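KLLA0F20702p (Kluyveromyces lactis, PDB 5Y5A) probably serves as the Est1 component of yeast telomerase, recruiting the enzyme to telomeres through its interaction with Cdc13. Local coordinates at residues I317-G322 against Q328-N333; F275-L278 against G284-F287; L140-Y145 against D154-L159. One frame throughout, in Å; residues are numbered along the deposited sequence.

In the fold
Following the chain from the N terminus, contact 3 comes first: it closes an eight-residue loop between the end of helix 113-144 and the short helix 155-158, in the Est1 family region. Contact 2 closes the five-residue turn from helix 271-279 to helix 285-298, and contact 1 folds residues 328-333 back onto helix 318-325. The three run in series, with no nesting or crossing. Contacts 1 and 2 share the DNA/RNA binding region and touch, Thr329 CG2 lying 3.6 Å from Phe287 CZ. Contact 3 lies across the centre of the chain, its nearest atoms about 27 Å from either of the others.

Contact 1 of 3, residues I317-G322 against Q328-N333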
ATOM      1  N   ILE A 317     -11.992   1.462 -12.557  1.00 37.45           N
ATOM      2  CA  ILE A 317     -11.986   2.589 -11.644  1.00 33.84           C
ATOM      3  C   ILE A 317     -10.858   3.556 -12.025  1.00 38.34           C
ATOM      4  O   ILE A 317     -10.868   4.715 -11.632  1.00 43.81           O
ATOM      5  CB  ILE A 317     -11.827   2.141 -10.162  1.00 36.55           C
ATOM      6  CG1 ILE A 317     -12.247   3.268  -9.208  1.00 35.23           C
ATOM      7  CG2 ILE A 317     -10.405   1.656  -9.887  1.00 35.51           C
ATOM      8  CD1 ILE A 317     -12.042   2.951  -7.725  1.00 41.79           C
ATOM      9  N   LEU A 318      -9.889   3.072 -12.765  1.00 37.74           N
ATOM     10  CA  LEU A 318      -8.750   3.863 -13.140  1.00 37.30           C
ATOM     11  C   LEU A 318      -9.061   5.065 -13.984  1.00 41.12           C
ATOM     12  O   LEU A 318      -8.647   6.134 -13.652  1.00 45.49           O
ATOM     13  CB  LEU A 318      -7.666   3.002 -13.731  1.00 38.09           C
ATOM     14  CG  LEU A 318      -7.147   1.943 -12.786  1.00 38.34           C
ATOM     15  CD1 LEU A 318      -6.112   1.082 -13.442  1.00 36.84           C
ATOM     16  CD2 LEU A 318      -6.578   2.550 -11.537  1.00 38.43           C
ATOM     17  N   PRO A 319      -9.798   4.916 -15.064  1.00 40.23           N
ATOM     18  CA  PRO A 319     -10.137   6.119 -15.836  1.00 45.45           C
ATOM     19  C   PRO A 319     -10.997   7.128 -15.078  1.00 45.72           C
ATOM     20  O   PRO A 319     -10.984   8.308 -15.426  1.00 48.03           O
ATOM     21  CB  PRO A 319     -10.916   5.561 -17.032  1.00 45.63           C
ATOM     22  CG  PRO A 319     -10.418   4.174 -17.183  1.00 44.48           C
ATOM     23  CD  PRO A 319     -10.217   3.693 -15.771  1.00 39.65           C
ATOM     24  N   LEU A 320     -11.737   6.675 -14.070  1.00 39.11           N
ATOM     25  CA  LEU A 320     -12.600   7.576 -13.319  1.00 40.01           C
ATOM     26  C   LEU A 320     -11.745   8.453 -12.418  1.00 38.40           C
ATOM     27  O   LEU A 320     -11.932   9.668 -12.350  1.00 43.82           O
ATOM     28  CB  LEU A 320     -13.625   6.789 -12.499  1.00 33.11           C
ATOM     29  CG  LEU A 320     -14.427   5.819 -13.373  1.00 43.25           C
ATOM     30  CD1 LEU A 320     -15.332   4.936 -12.524  1.00 37.33           C
ATOM     31  CD2 LEU A 320     -15.247   6.590 -14.404  1.00 39.10           C
ATOM     32  N   ILE A 321     -10.803   7.821 -11.731  1.00 35.05           N
ATOM     33  CA  ILE A 321      -9.836   8.543 -10.927  1.00 43.29           C
ATOM     34  C   ILE A 321      -8.961   9.430 -11.818  1.00 43.06           C
ATOM     35  O   ILE A 321      -8.737  10.606 -11.522  1.00 41.96           O
ATOM     36  CB  ILE A 321      -8.975   7.568 -10.124  1.00 37.32           C
ATOM     37  CG1 ILE A 321      -9.844   6.891  -9.062  1.00 33.47           C
ATOM     38  CG2 ILE A 321      -7.804   8.298  -9.477  1.00 37.88           C
ATOM     39  CD1 ILE A 321      -9.138   5.764  -8.308  1.00 35.22           C
ATOM     40  N   GLY A 322      -8.492   8.862 -12.928  1.00 47.56           N
ATOM     41  CA  GLY A 322      -7.659   9.590 -13.873  1.00 45.53           C
ATOM     42  C   GLY A 322      -8.300  10.878 -14.357  1.00 44.63           C
ATOM     43  O   GLY A 322      -7.655  11.930 -14.392  1.00 43.12           O
ATOM     44  N   GLN A 328      -7.396  16.707 -18.514  1.00 47.82           N
ATOM     45  CA  GLN A 328      -6.990  16.933 -19.895  1.00 55.60           C
ATOM     46  C   GLN A 328      -6.505  15.651 -20.553  1.00 58.19           C
ATOM     47  O   GLN A 328      -6.828  15.382 -21.707  1.00 52.34           O
ATOM     48  CB  GLN A 328      -5.896  17.998 -19.965  1.00 66.78           C
ATOM     49  CG  GLN A 328      -6.389  19.367 -19.569  1.00 77.44           C
ATOM     50  CD  GLN A 328      -7.601  19.774 -20.372  1.00 85.85           C
ATOM     51  OE1 GLN A 328      -7.565  19.783 -21.603  1.00 86.92           O
ATOM     52  NE2 GLN A 328      -8.692  20.093 -19.682  1.00 91.65           N
ATOM     53  N   THR A 329      -5.725  14.871 -19.812  1.00 57.66           N
ATOM     54  CA  THR A 329      -5.226  13.601 -20.312  1.00 54.07           C
ATOM     55  C   THR A 329      -6.385  12.670 -20.667  1.00 52.65           C
ATOM     56  O   THR A 329      -6.319  11.948 -21.649  1.00 52.29           O
ATOM     57  CB  THR A 329      -4.305  12.918 -19.287  1.00 55.85           C
ATOM     58  OG1 THR A 329      -3.210  13.791 -18.967  1.00 51.15           O
ATOM     59  CG2 THR A 329      -3.758  11.599 -19.835  1.00 54.11           C
ATOM     60  N   TRP A 330      -7.462  12.709 -19.890  1.00 54.97           N
ATOM     61  CA  TRP A 330      -8.566  11.776 -20.115  1.00 53.79           C
ATOM     62  C   TRP A 330      -9.707  12.351 -20.956  1.00 58.71           C
ATOM     63  O   TRP A 330     -10.768  11.742 -21.072  1.00 64.32           O
ATOM     64  CB  TRP A 330      -9.089  11.258 -18.778  1.00 46.50           C
ATOM     65  CG  TRP A 330      -8.157  10.228 -18.196  1.00 47.15           C
ATOM     66  CD1 TRP A 330      -7.158  10.447 -17.295  1.00 45.29           C
ATOM     67  CD2 TRP A 330      -8.108   8.827 -18.516  1.00 45.96           C
ATOM     68  NE1 TRP A 330      -6.506   9.271 -17.014  1.00 47.99           N
ATOM     69  CE2 TRP A 330      -7.068   8.260 -17.752  1.00 46.96           C
ATOM     70  CE3 TRP A 330      -8.847   7.999 -19.366  1.00 45.72           C
ATOM     71  CZ2 TRP A 330      -6.743   6.902 -17.816  1.00 46.62           C
ATOM     72  CZ3 TRP A 330      -8.525   6.647 -19.426  1.00 46.62           C
ATOM     73  CH2 TRP A 330      -7.483   6.115 -18.654  1.00 40.54           C
ATOM     74  N   LYS A 331      -9.476  13.508 -21.568  1.00 59.54           N
ATOM     75  CA  LYS A 331     -10.406  14.034 -22.560  1.00 59.01           C
ATOM     76  C   LYS A 331      -9.846  13.830 -23.964  1.00 60.10           C
ATOM     77  O   LYS A 331     -10.561  13.985 -24.953  1.00 63.83           O
ATOM     78  CB  LYS A 331     -10.686  15.522 -22.319  1.00 68.15           C
ATOM     79  CG  LYS A 331     -11.549  15.815 -21.106  1.00 79.24           C
ATOM     80  CD  LYS A 331     -11.654  17.318 -20.840  1.00 90.31           C
ATOM     81  CE  LYS A 331     -12.472  17.606 -19.579  1.00 94.58           C
ATOM     82  NZ  LYS A 331     -12.539  19.063 -19.256  1.00 97.85           N
ATOM     83  N   ASN A 332      -8.567  13.470 -24.044  1.00 61.75           N
ATOM     84  CA  ASN A 332      -7.857  13.439 -25.320  1.00 68.40           C
ATOM     85  C   ASN A 332      -7.398  12.064 -25.801  1.00 66.80           C
ATOM     86  O   ASN A 332      -6.484  11.976 -26.621  1.00 68.22           O
ATOM     87  CB  ASN A 332      -6.627  14.354 -25.249  1.00 82.47           C
ATOM     88  CG  ASN A 332      -6.987  15.833 -25.254  1.00 90.18           C
ATOM     89  OD1 ASN A 332      -7.962  16.246 -25.881  1.00 93.93           O
ATOM     90  ND2 ASN A 332      -6.189  16.638 -24.558  1.00 90.51           N
ATOM     91  N   ASN A 333      -8.008  10.989 -25.307  1.00 61.70           N
ATOM     92  CA  ASN A 333      -7.616   9.666 -25.786  1.00 55.44           C
ATOM     93  C   ASN A 333      -8.796   8.873 -26.333  1.00 51.54           C
ATOM     94  O   ASN A 333      -9.949   9.288 -26.214  1.00 54.92           O
ATOM     95  CB  ASN A 333      -6.896   8.875 -24.682  1.00 59.60           C
ATOM     96  CG  ASN A 333      -7.819   8.441 -23.562  1.00 63.22           C
ATOM     97  OD1 ASN A 333      -8.644   7.549 -23.739  1.00 64.24           O
ATOM     98  ND2 ASN A 333      -7.657   9.049 -22.386  1.00 63.16           N
TER
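Trp330 lays one face of its indole over Pro319, the six-membered ring taking most of the overlap. Pro319 CA stands 3.9 Å from the centroid of that ring and only 10° off its normal, the geometry of a CH-pi contact. The pyrrolidine carries the contact on toward the rim of the indole, with Pro319 CB 3.6 Å from Trp330 CZ3 and Pro319 CG 3.8 Å from Trp330 CH2. Indole and pyrrolidine cross obliquely, and CB and CG of the proline each meet both CZ3 and CH2. At Trp330, CG lies beside the backbone N and anti to the carbonyl carbon (chi1 -76°), which swings the indole out of the loop and onto the helix. The five-membered ring reaches Gly322, whose CA is 3.4 Å from Trp330 NE1; a side chain at Gly322 would run into the indole. The indole nitrogen is satisfied by Leu279 O, at the end of helix 271-279, a bond that would hold the ring's rotation. Behind the tryptophan the loop is held on itself: Asn333 ND2 donates to Thr329 O at 3.3 Å, tilted from the carbonyl plane. Leu290 of helix 285-298 also touches the tryptophan, and Phe342 of helix 339-379 touches the proline. The contact is a buried CH-pi contact between proline and tryptophan, by which the loop following a short helix packs back on that helix within the all-helical Est1 DNA/RNA binding region.

Contact 2 of 3, residues F275-L278 against G284-F287; sequences FTNL and GSLF
The amide oxygen of Asn277 accepts the backbone N-H of Leu286, OD1 to N measuring 3.2 Å with an angle of 157° at the hydrogen; the donor approaches tilted from the carbonyl plane. CG of Asn277 stands anti to its own nitrogen (chi1 -170°), which sends the amide across the turn to the start of the next helix. The same oxygen also rests against the Leu286 side chain, OD1 lying 3.2 Å from CB, and the two side chains cross at about a right angle. The other arm of the amide packs on Gly284, ND2 to CA 3.5 Å. Gly284 is the N-cap of helix 285-298, and a side chain there would run into Asn277 O. The backbone adds a second, weak bond, from Phe287 N to Asn277 O at 3.0 Å. Asn277 thus serves two amides, one with its side chain and one with its carbonyl, where a short turn leads from helix 271-279 into helix 285-298, which bends off without reversing direction, within the Est1 DNA/RNA binding region, a family of the TPR clan. An alanine here is likely to leave the Leu286 N-H without its acceptor and Gly284 without the amide packed against it. Beyond the asparagine, Leu278 O meets the edge of the Phe287 ring in its plane, 3.3 Å from CD1, and also takes a CA-H...O contact from Phe287 CA. Leu278 CD1 approaches Leu286 CB at 4.0 Å, and both leucines go on to touch helix 251-263, Leu278 at Phe251 and Ala255, Leu286 at Phe258.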
ATOM      1  N   PHE A 275       2.701   7.100 -10.403  1.00 35.46           N
ATOM      2  CA  PHE A 275       1.259   7.333 -10.486  1.00 36.26           C
ATOM      3  C   PHE A 275       0.896   8.169 -11.721  1.00 41.47           C
ATOM      4  O   PHE A 275      -0.045   7.858 -12.453  1.00 37.86           O
ATOM      5  CB  PHE A 275       0.782   8.041  -9.215  1.00 34.75           C
ATOM      6  CG  PHE A 275      -0.705   8.231  -9.127  1.00 38.17           C
ATOM      7  CD1 PHE A 275      -1.527   7.197  -8.685  1.00 36.58           C
ATOM      8  CD2 PHE A 275      -1.281   9.455  -9.434  1.00 39.87           C
ATOM      9  CE1 PHE A 275      -2.905   7.376  -8.568  1.00 37.96           C
ATOM     10  CE2 PHE A 275      -2.664   9.643  -9.319  1.00 37.12           C
ATOM     11  CZ  PHE A 275      -3.472   8.596  -8.885  1.00 34.54           C
ATOM     12  N   THR A 276       1.667   9.227 -11.944  1.00 39.91           N
ATOM     13  CA  THR A 276       1.429  10.160 -13.044  1.00 40.27           C
ATOM     14  C   THR A 276       1.773   9.531 -14.396  1.00 41.45           C
ATOM     15  O   THR A 276       1.089   9.761 -15.391  1.00 40.58           O
ATOM     16  CB  THR A 276       2.248  11.443 -12.839  1.00 39.27           C
ATOM     17  OG1 THR A 276       1.918  11.996 -11.562  1.00 37.20           O
ATOM     18  CG2 THR A 276       1.951  12.473 -13.918  1.00 40.86           C
ATOM     19  N   ASN A 277       2.827   8.724 -14.412  1.00 38.10           N
ATOM     20  CA  ASN A 277       3.249   8.034 -15.620  1.00 43.65           C
ATOM     21  C   ASN A 277       2.152   7.071 -16.069  1.00 47.75           C
ATOM     22  O   ASN A 277       1.950   6.856 -17.263  1.00 45.46           O
ATOM     23  CB  ASN A 277       4.567   7.295 -15.377  1.00 41.92           C
ATOM     24  CG  ASN A 277       5.199   6.761 -16.661  1.00 49.88           C
ATOM     25  OD1 ASN A 277       5.005   5.601 -17.027  1.00 46.22           O
ATOM     26  ND2 ASN A 277       5.976   7.608 -17.342  1.00 48.02           N
ATOM     27  N   LEU A 278       1.422   6.530 -15.097  1.00 45.85           N
ATOM     28  CA  LEU A 278       0.344   5.583 -15.357  1.00 40.46           C
ATOM     29  C   LEU A 278      -0.981   6.247 -15.740  1.00 44.20           C
ATOM     30  O   LEU A 278      -1.688   5.768 -16.631  1.00 39.73           O
ATOM     31  CB  LEU A 278       0.130   4.692 -14.127  1.00 37.74           C
ATOM     32  CG  LEU A 278      -1.017   3.674 -14.169  1.00 42.14           C
ATOM     33  CD1 LEU A 278      -0.897   2.738 -15.368  1.00 37.85           C
ATOM     34  CD2 LEU A 278      -1.059   2.873 -12.874  1.00 41.27           C
ATOM     35  N   GLY A 284       3.402   8.647 -21.146  1.00 49.54           N
ATOM     36  CA  GLY A 284       3.981   7.707 -20.204  1.00 47.63           C
ATOM     37  C   GLY A 284       3.864   6.301 -20.754  1.00 49.35           C
ATOM     38  O   GLY A 284       2.808   5.930 -21.268  1.00 47.65           O
ATOM     39  N   SER A 285       4.944   5.526 -20.674  1.00 48.86           N
ATOM     40  CA  SER A 285       4.895   4.146 -21.140  1.00 51.96           C
ATOM     41  C   SER A 285       3.804   3.373 -20.387  1.00 44.91           C
ATOM     42  O   SER A 285       3.080   2.587 -20.990  1.00 44.11           O
ATOM     43  CB  SER A 285       6.253   3.461 -20.977  1.00 55.55           C
ATOM     44  OG  SER A 285       6.703   3.545 -19.637  1.00 67.46           O
ATOM     45  N   LEU A 286       3.655   3.631 -19.088  1.00 45.93           N
ATOM     46  CA  LEU A 286       2.639   2.938 -18.284  1.00 44.35           C
ATOM     47  C   LEU A 286       1.226   3.294 -18.727  1.00 46.63           C
ATOM     48  O   LEU A 286       0.358   2.426 -18.824  1.00 48.66           O
ATOM     49  CB  LEU A 286       2.801   3.260 -16.795  1.00 42.99           C
ATOM     50  CG  LEU A 286       4.015   2.636 -16.111  1.00 48.14           C
ATOM     51  CD1 LEU A 286       3.991   2.937 -14.627  1.00 42.30           C
ATOM     52  CD2 LEU A 286       4.052   1.129 -16.357  1.00 51.17           C
ATOM     53  N   PHE A 287       1.006   4.575 -18.996  1.00 46.69           N
ATOM     54  CA  PHE A 287      -0.284   5.067 -19.469  1.00 44.49           C
ATOM     55  C   PHE A 287      -0.696   4.432 -20.801  1.00 44.64           C
ATOM     56  O   PHE A 287      -1.852   4.036 -20.982  1.00 45.98           O
ATOM     57  CB  PHE A 287      -0.240   6.588 -19.612  1.00 41.25           C
ATOM     58  CG  PHE A 287      -1.493   7.184 -20.197  1.00 38.93           C
ATOM     59  CD1 PHE A 287      -2.607   7.402 -19.407  1.00 36.14           C
ATOM     60  CD2 PHE A 287      -1.544   7.547 -21.533  1.00 47.00           C
ATOM     61  CE1 PHE A 287      -3.766   7.960 -19.945  1.00 38.10           C
ATOM     62  CE2 PHE A 287      -2.694   8.105 -22.077  1.00 49.00           C
ATOM     63  CZ  PHE A 287      -3.806   8.311 -21.281  1.00 44.71           C
TER

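Contact 3 of 3, residues L140-Y145 against D154-L159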
ATOM      1  N   LEU A 140      23.735 -11.496  10.000  1.00 76.91           N
ATOM      2  CA  LEU A 140      24.579 -10.841  10.990  1.00 72.60           C
ATOM      3  C   LEU A 140      23.724 -10.227  12.083  1.00 74.41           C
ATOM      4  O   LEU A 140      23.952 -10.455  13.269  1.00 81.87           O
ATOM      5  CB  LEU A 140      25.446  -9.760  10.343  1.00 68.90           C
ATOM      6  CG  LEU A 140      26.216  -8.866  11.322  1.00 74.42           C
ATOM      7  CD1 LEU A 140      27.282  -9.661  12.060  1.00 79.83           C
ATOM      8  CD2 LEU A 140      26.834  -7.664  10.627  1.00 72.84           C
ATOM      9  N   ILE A 141      22.726  -9.457  11.663  1.00 66.50           N
ATOM     10  CA  ILE A 141      21.862  -8.729  12.578  1.00 66.19           C
ATOM     11  C   ILE A 141      21.104  -9.663  13.515  1.00 72.33           C
ATOM     12  O   ILE A 141      21.134  -9.490  14.732  1.00 78.31           O
ATOM     13  CB  ILE A 141      20.863  -7.858  11.804  1.00 59.46           C
ATOM     14  CG1 ILE A 141      21.588  -6.669  11.173  1.00 58.94           C
ATOM     15  CG2 ILE A 141      19.750  -7.375  12.716  1.00 57.84           C
ATOM     16  CD1 ILE A 141      20.736  -5.892  10.194  1.00 56.78           C
ATOM     17  N   PHE A 142      20.455 -10.651  12.944  1.00 71.51           N
ATOM     18  CA  PHE A 142      19.678 -11.592  13.707  1.00 71.50           C
ATOM     19  C   PHE A 142      20.510 -12.512  14.586  1.00 78.09           C
ATOM     20  O   PHE A 142      19.991 -13.152  15.477  1.00 79.33           O
ATOM     21  CB  PHE A 142      18.816 -12.414  12.766  1.00 71.09           C
ATOM     22  CG  PHE A 142      17.563 -11.721  12.332  1.00 71.28           C
ATOM     23  CD1 PHE A 142      17.578 -10.841  11.291  1.00 71.44           C
ATOM     24  CD2 PHE A 142      16.375 -11.959  12.968  1.00 74.56           C
ATOM     25  CE1 PHE A 142      16.437 -10.200  10.890  1.00 70.64           C
ATOM     26  CE2 PHE A 142      15.226 -11.323  12.568  1.00 72.50           C
ATOM     27  CZ  PHE A 142      15.260 -10.444  11.526  1.00 68.79           C
ATOM     28  N   ALA A 143      21.802 -12.579  14.322  1.00 79.83           N
ATOM     29  CA  ALA A 143      22.707 -13.424  15.100  1.00 81.14           C
ATOM     30  C   ALA A 143      23.177 -12.732  16.376  1.00 82.49           C
ATOM     31  O   ALA A 143      23.455 -13.387  17.381  1.00 86.06           O
ATOM     32  CB  ALA A 143      23.905 -13.839  14.259  1.00 81.21           C
ATOM     33  N   ASN A 144      23.272 -11.407  16.328  1.00 82.46           N
ATOM     34  CA  ASN A 144      23.738 -10.628  17.473  1.00 85.09           C
ATOM     35  C   ASN A 144      22.623 -10.157  18.405  1.00 83.63           C
ATOM     36  O   ASN A 144      22.781 -10.160  19.626  1.00 87.57           O
ATOM     37  CB  ASN A 144      24.526  -9.407  16.995  1.00 86.85           C
ATOM     38  CG  ASN A 144      25.958  -9.735  16.646  1.00 88.50           C
ATOM     39  OD1 ASN A 144      26.860  -9.584  17.473  1.00 95.35           O
ATOM     40  ND2 ASN A 144      26.179 -10.181  15.415  1.00 82.98           N
ATOM     41  N   TYR A 145      21.498  -9.747  17.830  1.00 77.44           N
ATOM     42  CA  TYR A 145      20.484  -9.054  18.613  1.00 79.68           C
ATOM     43  C   TYR A 145      19.103  -9.704  18.531  1.00 81.26           C
ATOM     44  O   TYR A 145      18.720 -10.256  17.496  1.00 79.29           O
ATOM     45  CB  TYR A 145      20.408  -7.591  18.167  1.00 77.64           C
ATOM     46  CG  TYR A 145      21.764  -6.911  18.092  1.00 85.01           C
ATOM     47  CD1 TYR A 145      22.465  -6.588  19.247  1.00 90.76           C
ATOM     48  CD2 TYR A 145      22.344  -6.597  16.865  1.00 80.93           C
ATOM     49  CE1 TYR A 145      23.702  -5.970  19.186  1.00 93.49           C
ATOM     50  CE2 TYR A 145      23.583  -5.978  16.796  1.00 81.48           C
ATOM     51  CZ  TYR A 145      24.254  -5.667  17.958  1.00 90.38           C
ATOM     52  OH  TYR A 145      25.484  -5.053  17.902  1.00 96.92           O
ATOM     53  N   ASP A 154       7.817 -14.388  14.366  1.00 77.70           N
ATOM     54  CA  ASP A 154       7.933 -15.360  13.286  1.00 77.55           C
ATOM     55  C   ASP A 154       8.770 -14.851  12.123  1.00 75.33           C
ATOM     56  O   ASP A 154       8.924 -15.545  11.119  1.00 80.34           O
ATOM     57  CB  ASP A 154       6.547 -15.736  12.783  1.00 81.38           C
ATOM     58  CG  ASP A 154       5.742 -14.526  12.373  1.00 85.49           C
ATOM     59  OD1 ASP A 154       5.095 -13.917  13.254  1.00 93.41           O
ATOM     60  OD2 ASP A 154       5.760 -14.174  11.177  1.00 77.92           O
ATOM     61  N   THR A 155       9.297 -13.637  12.251  1.00 69.77           N
ATOM     62  CA  THR A 155      10.111 -13.037  11.198  1.00 69.47           C
ATOM     63  C   THR A 155      11.380 -13.842  10.947  1.00 73.19           C
ATOM     64  O   THR A 155      11.764 -14.075   9.799  1.00 72.39           O
ATOM     65  CB  THR A 155      10.493 -11.593  11.541  1.00 68.20           C
ATOM     66  OG1 THR A 155       9.333 -10.760  11.446  1.00 69.48           O
ATOM     67  CG2 THR A 155      11.553 -11.068  10.583  1.00 67.12           C
ATOM     68  N   ARG A 156      12.033 -14.310  11.996  1.00 73.18           N
ATOM     69  CA  ARG A 156      13.223 -15.123  11.818  1.00 74.10           C
ATOM     70  C   ARG A 156      12.858 -16.324  10.993  1.00 76.22           C
ATOM     71  O   ARG A 156      13.519 -16.638  10.038  1.00 81.37           O
ATOM     72  CB  ARG A 156      13.744 -15.629  13.150  1.00 75.75           C
ATOM     73  CG  ARG A 156      14.808 -14.776  13.775  1.00 75.76           C
ATOM     74  CD  ARG A 156      15.243 -15.351  15.106  1.00 79.07           C
ATOM     75  NE  ARG A 156      16.638 -15.043  15.319  1.00 84.53           N
ATOM     76  CZ  ARG A 156      17.079 -14.212  16.245  1.00 88.19           C
ATOM     77  NH1 ARG A 156      18.305 -14.327  16.706  1.00 92.38           N
ATOM     78  NH2 ARG A 156      16.297 -13.270  16.711  1.00 89.89           N
ATOM     79  N   SER A 157      11.796 -17.001  11.372  1.00 75.37           N
ATOM     80  CA  SER A 157      11.369 -18.187  10.641  1.00 81.65           C
ATOM     81  C   SER A 157      11.226 -17.910   9.151  1.00 82.87           C
ATOM     82  O   SER A 157      11.762 -18.642   8.321  1.00 90.18           O
ATOM     83  CB  SER A 157      10.039 -18.702  11.198  1.00 85.93           C
ATOM     84  OG  SER A 157      10.065 -18.749  12.613  1.00 90.63           O
ATOM     85  N   LYS A 158      10.507 -16.842   8.819  1.00 78.28           N
ATOM     86  CA  LYS A 158      10.250 -16.481   7.426  1.00 77.04           C
ATOM     87  C   LYS A 158      11.512 -16.197   6.623  1.00 78.30           C
ATOM     88  O   LYS A 158      11.481 -16.218   5.395  1.00 81.41           O
ATOM     89  CB  LYS A 158       9.344 -15.254   7.354  1.00 72.31           C
ATOM     90  CG  LYS A 158       7.918 -15.489   7.790  1.00 72.92           C
ATOM     91  CD  LYS A 158       7.104 -14.225   7.590  1.00 71.52           C
ATOM     92  CE  LYS A 158       5.660 -14.422   7.988  1.00 73.37           C
ATOM     93  NZ  LYS A 158       4.879 -13.169   7.811  1.00 73.38           N
ATOM     94  N   LEU A 159      12.613 -15.913   7.313  1.00 78.87           N
ATOM     95  CA  LEU A 159      13.868 -15.592   6.639  1.00 81.36           C
ATOM     96  C   LEU A 159      14.852 -16.753   6.677  1.00 86.96           C
ATOM     97  O   LEU A 159      16.010 -16.600   6.286  1.00 87.44           O
ATOM     98  CB  LEU A 159      14.475 -14.311   7.216  1.00 78.59           C
ATOM     99  CG  LEU A 159      13.728 -13.034   6.833  1.00 74.82           C
ATOM    100  CD1 LEU A 159      14.413 -11.793   7.385  1.00 74.57           C
ATOM    101  CD2 LEU A 159      13.592 -12.951   5.322  1.00 75.15           C
TER
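Phe142 and Arg156 pass one another head to tail, the phenyl ring reaching toward helix 155-158 while the arginine runs back along it toward the end of helix 113-144. The closest apolar approach is between Phe142 CD2 and Arg156 CG, 3.3 Å, with CG set obliquely to the ring. Farther out the arginine bends at chi3 (148°), and its guanidinium comes to stand almost perpendicular to the phenyl, the two planes 86° apart. The flat group therefore does not stack on the aromatic ring; instead Phe142 CD2 lies over one guanidinium face, 4.0 Å from Arg156 CZ. The guanidinium lies near the C-terminal turn of helix 113-144, where a positive charge would probably be favourable beside the helix's carbonyl end, though the short approach to Phe142 O makes its exact position, and with it the arginine's conformation, doubtful. Thr155 approaches the far end of the phenyl, CG2 to Phe142 CZ 3.9 Å, their side chains crossing at about a right angle. The threonine turns its methyl anti to the backbone N and toward the ring, while OG1 bonds to Pro152 O. Leu159 completes the group with CD1 4.3 Å from Phe142 CE1, also oblique to the ring. This is helix-loop-helix packing within the Telomerase activating protein Est1 family region: the loop after helix 113-144 returns a short helix to that helix's end. Phe142 lies between the last turn of helix 113-144 and the one-turn helix 155-158, touching Thr155, Arg156 and Leu159. Leu159 O bonds to Tyr135 OH, tying the small helix back to helix 113-144; Ser188 and Leu192 of helix 179-206 meet Phe142 and Leu159 respectively, and Ile226 of helix 218-230 packs against Leu159.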